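PDB 6DQ3: polysaccharide deacetylase from Streptococcus pyogenes, which removes N-acetyl groups from the cell wall linkage unit of streptococcal rhamnopolysaccharides, as a zinc-dependent carbohydrate esterase family 4 enzyme. Local coordinates for residues Glu56-Leu61 / Asn205-Leu210. Residues are numbered along the deposited sequence; the frame is centred on the assembly and turned at random.
Sequences EVYRAL and NGLLSL
L207 reaches from the turn at 206-209 to the helix with both of its methyl branches, each meeting a different side chain one helical turn apart. Its CD2 lies 3.8 Å from L61 CB and 3.9 Å from L61 CD1, so that one methyl covers the base and one branch of the helix leucine; the two side chains run past each other in opposite directions. The other branch, CD1, approaches the Y58 ring obliquely, 4.1 Å from CE1, and the leucine and tyrosine side chains cross at about a right angle. Y58 has CG anti to its own nitrogen (chi1 180°), which brings CE1 of the ring within contact of L207. L210 comes to L61 from another direction: the two leucines meet end on, with CD1 of L61 4.0 Å from both CD1 and CD2 of L210.

The turn that presents L207 is a type I beta turn, closed by S209 N to G206 O (2.8 Å). A second bond, from S209 OG to N205 O (2.8 Å), leans 31° out of the carbonyl plane and ties the turn back to the residue before it.

L207 and L210 are also held by backbone bonds to G193 of strand 192-198, while L192 touches Y58 and L210, and I9 of strand 8-14 touches L61. The contact therefore packs helix 54-63 against the loop between strands 201-202 and 210-214, beside strands 8-14 and 192-198, in a fold consistent with the (beta/alpha) barrel of family 4 carbohydrate esterases. All three cross-segment contacts are apolar, which implies cohesion from van der Waals packing and burial of L61 and L210, with L207 and Y58 forming the partly exposed margin; the polar bonds of the loop described here go elsewhere than to the helix.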
ATOM      1  N   GLU A  56      12.756  -1.959  -1.956  1.00 29.38           N
ATOM      2  CA  GLU A  56      13.109  -2.697  -3.163  1.00 30.94           C
ATOM      3  C   GLU A  56      12.450  -2.086  -4.392  1.00 29.98           C
ATOM      4  O   GLU A  56      13.059  -2.036  -5.469  1.00 34.16           O
ATOM      5  CB  GLU A  56      12.714  -4.162  -2.995  1.00 28.36           C
ATOM      6  CG  GLU A  56      13.599  -4.910  -2.005  1.00 31.28           C
ATOM      7  CD  GLU A  56      13.108  -6.321  -1.722  1.00 33.13           C
ATOM      8  OE1 GLU A  56      11.881  -6.513  -1.602  1.00 33.55           O
ATOM      9  OE2 GLU A  56      13.953  -7.232  -1.616  1.00 34.68           O
ATOM     10  N   VAL A  57      11.217  -1.603  -4.252  1.00 31.63           N
ATOM     11  CA  VAL A  57      10.563  -0.916  -5.363  1.00 26.73           C
ATOM     12  C   VAL A  57      11.379   0.301  -5.780  1.00 29.40           C
ATOM     13  O   VAL A  57      11.620   0.533  -6.973  1.00 29.51           O
ATOM     14  CB  VAL A  57       9.125  -0.526  -4.980  1.00 29.17           C
ATOM     15  CG1 VAL A  57       8.519   0.360  -6.049  1.00 27.37           C
ATOM     16  CG2 VAL A  57       8.280  -1.774  -4.751  1.00 25.98           C
ATOM     17  N   TYR A  58      11.808   1.101  -4.803  1.00 28.48           N
ATOM     18  CA  TYR A  58      12.594   2.293  -5.114  1.00 31.42           C
ATOM     19  C   TYR A  58      13.895   1.925  -5.812  1.00 29.49           C
ATOM     20  O   TYR A  58      14.261   2.526  -6.830  1.00 26.63           O
ATOM     21  CB  TYR A  58      12.886   3.083  -3.841  1.00 30.89           C
ATOM     22  CG  TYR A  58      13.704   4.335  -4.081  1.00 33.65           C
ATOM     23  CD1 TYR A  58      13.180   5.399  -4.803  1.00 35.00           C
ATOM     24  CD2 TYR A  58      14.996   4.454  -3.581  1.00 38.71           C
ATOM     25  CE1 TYR A  58      13.921   6.549  -5.031  1.00 39.20           C
ATOM     26  CE2 TYR A  58      15.746   5.608  -3.803  1.00 41.37           C
ATOM     27  CZ  TYR A  58      15.199   6.649  -4.527  1.00 42.38           C
ATOM     28  OH  TYR A  58      15.932   7.796  -4.751  1.00 42.37           O
ATOM     29  N   ARG A  59      14.625   0.952  -5.262  1.00 30.75           N
ATOM     30  CA  ARG A  59      15.863   0.518  -5.898  1.00 36.33           C
ATOM     31  C   ARG A  59      15.601   0.051  -7.323  1.00 37.85           C
ATOM     32  O   ARG A  59      16.329   0.414  -8.254  1.00 34.89           O
ATOM     33  CB  ARG A  59      16.518  -0.597  -5.081  1.00 39.34           C
ATOM     34  CG  ARG A  59      17.474  -0.098  -4.013  1.00 43.07           C
ATOM     35  CD  ARG A  59      18.422  -1.195  -3.557  1.00 47.73           C
ATOM     36  NE  ARG A  59      17.743  -2.259  -2.822  1.00 51.36           N
ATOM     37  CZ  ARG A  59      17.487  -2.225  -1.518  1.00 52.76           C
ATOM     38  NH1 ARG A  59      17.846  -1.172  -0.795  1.00 53.98           N
ATOM     39  NH2 ARG A  59      16.867  -3.243  -0.938  1.00 52.19           N
ATOM     40  N   ALA A  60      14.552  -0.752  -7.513  1.00 32.26           N
ATOM     41  CA  ALA A  60      14.284  -1.315  -8.831  1.00 33.55           C
ATOM     42  C   ALA A  60      13.982  -0.219  -9.844  1.00 30.62           C
ATOM     43  O   ALA A  60      14.509  -0.229 -10.963  1.00 34.23           O
ATOM     44  CB  ALA A  60      13.122  -2.305  -8.756  1.00 31.69           C
ATOM     45  N   LEU A  61      13.115   0.728  -9.478  1.00 28.74           N
ATOM     46  CA  LEU A  61      12.747   1.788 -10.407  1.00 34.81           C
ATOM     47  C   LEU A  61      13.892   2.768 -10.625  1.00 33.68           C
ATOM     48  O   LEU A  61      14.040   3.304 -11.729  1.00 33.17           O
ATOM     49  CB  LEU A  61      11.502   2.512  -9.894  1.00 29.50           C
ATOM     50  CG  LEU A  61      10.221   1.673  -9.910  1.00 30.65           C
ATOM     51  CD1 LEU A  61       9.083   2.379  -9.191  1.00 32.02           C
ATOM     52  CD2 LEU A  61       9.815   1.338 -11.344  1.00 34.69           C
ATOM     53  N   ASN A 205       5.643   7.009 -14.651  1.00 26.98           N
ATOM     54  CA  ASN A 205       4.494   7.563 -13.946  1.00 31.26           C
ATOM     55  C   ASN A 205       4.884   8.771 -13.097  1.00 27.50           C
ATOM     56  O   ASN A 205       4.022   9.590 -12.746  1.00 29.74           O
ATOM     57  CB  ASN A 205       3.845   6.566 -12.972  1.00 24.49           C
ATOM     58  CG  ASN A 205       3.427   5.267 -13.603  1.00 28.94           C
ATOM     59  OD1 ASN A 205       3.177   4.293 -12.886  1.00 27.30           O
ATOM     60  ND2 ASN A 205       3.327   5.230 -14.914  1.00 26.04           N
ATOM     61  N   GLY A 206       6.157   8.859 -12.716  1.00 27.89           N
ATOM     62  CA  GLY A 206       6.594   9.717 -11.635  1.00 29.65           C
ATOM     63  C   GLY A 206       6.749   8.899 -10.369  1.00 29.47           C
ATOM     64  O   GLY A 206       5.786   8.272  -9.912  1.00 29.37           O
ATOM     65  N   LEU A 207       7.954   8.872  -9.795  1.00 31.17           N
ATOM     66  CA  LEU A 207       8.177   8.036  -8.621  1.00 29.68           C
ATOM     67  C   LEU A 207       7.246   8.413  -7.476  1.00 31.15           C
ATOM     68  O   LEU A 207       6.891   7.554  -6.661  1.00 29.05           O
ATOM     69  CB  LEU A 207       9.629   8.134  -8.170  1.00 27.93           C
ATOM     70  CG  LEU A 207      10.665   7.552  -9.131  1.00 31.47           C
ATOM     71  CD1 LEU A 207      12.064   7.679  -8.536  1.00 35.98           C
ATOM     72  CD2 LEU A 207      10.354   6.105  -9.473  1.00 33.67           C
ATOM     73  N   LEU A 208       6.855   9.685  -7.383  1.00 26.68           N
ATOM     74  CA  LEU A 208       5.932  10.122  -6.343  1.00 27.72           C
ATOM     75  C   LEU A 208       4.476  10.095  -6.795  1.00 25.10           C
ATOM     76  O   LEU A 208       3.608  10.625  -6.088  1.00 31.63           O
ATOM     77  CB  LEU A 208       6.292  11.527  -5.866  1.00 30.19           C
ATOM     78  CG  LEU A 208       7.630  11.621  -5.136  1.00 30.80           C
ATOM     79  CD1 LEU A 208       7.964  13.080  -4.820  1.00 37.69           C
ATOM     80  CD2 LEU A 208       7.652  10.784  -3.866  1.00 33.87           C
ATOM     81  N   SER A 209       4.192   9.478  -7.938  1.00 28.38           N
ATOM     82  CA  SER A 209       2.835   9.398  -8.463  1.00 27.65           C
ATOM     83  C   SER A 209       2.656   8.110  -9.269  1.00 25.60           C
ATOM     84  O   SER A 209       2.237   8.111 -10.426  1.00 26.88           O
ATOM     85  CB  SER A 209       2.528  10.637  -9.302  1.00 31.35           C
ATOM     86  OG  SER A 209       3.520  10.834 -10.297  1.00 29.13           O
ATOM     87  N   LEU A 210       2.938   6.975  -8.632  1.00 25.98           N
ATOM     88  CA  LEU A 210       2.926   5.690  -9.316  1.00 30.21           C
ATOM     89  C   LEU A 210       1.520   5.121  -9.456  1.00 26.42           C
ATOM     90  O   LEU A 210       0.683   5.257  -8.556  1.00 26.35           O
ATOM     91  CB  LEU A 210       3.794   4.690  -8.555  1.00 29.18           C
ATOM     92  CG  LEU A 210       5.282   5.020  -8.451  1.00 30.23           C
ATOM     93  CD1 LEU A 210       5.957   4.184  -7.373  1.00 29.64           C
ATOM     94  CD2 LEU A 210       5.946   4.801  -9.800  1.00 31.26           C
TER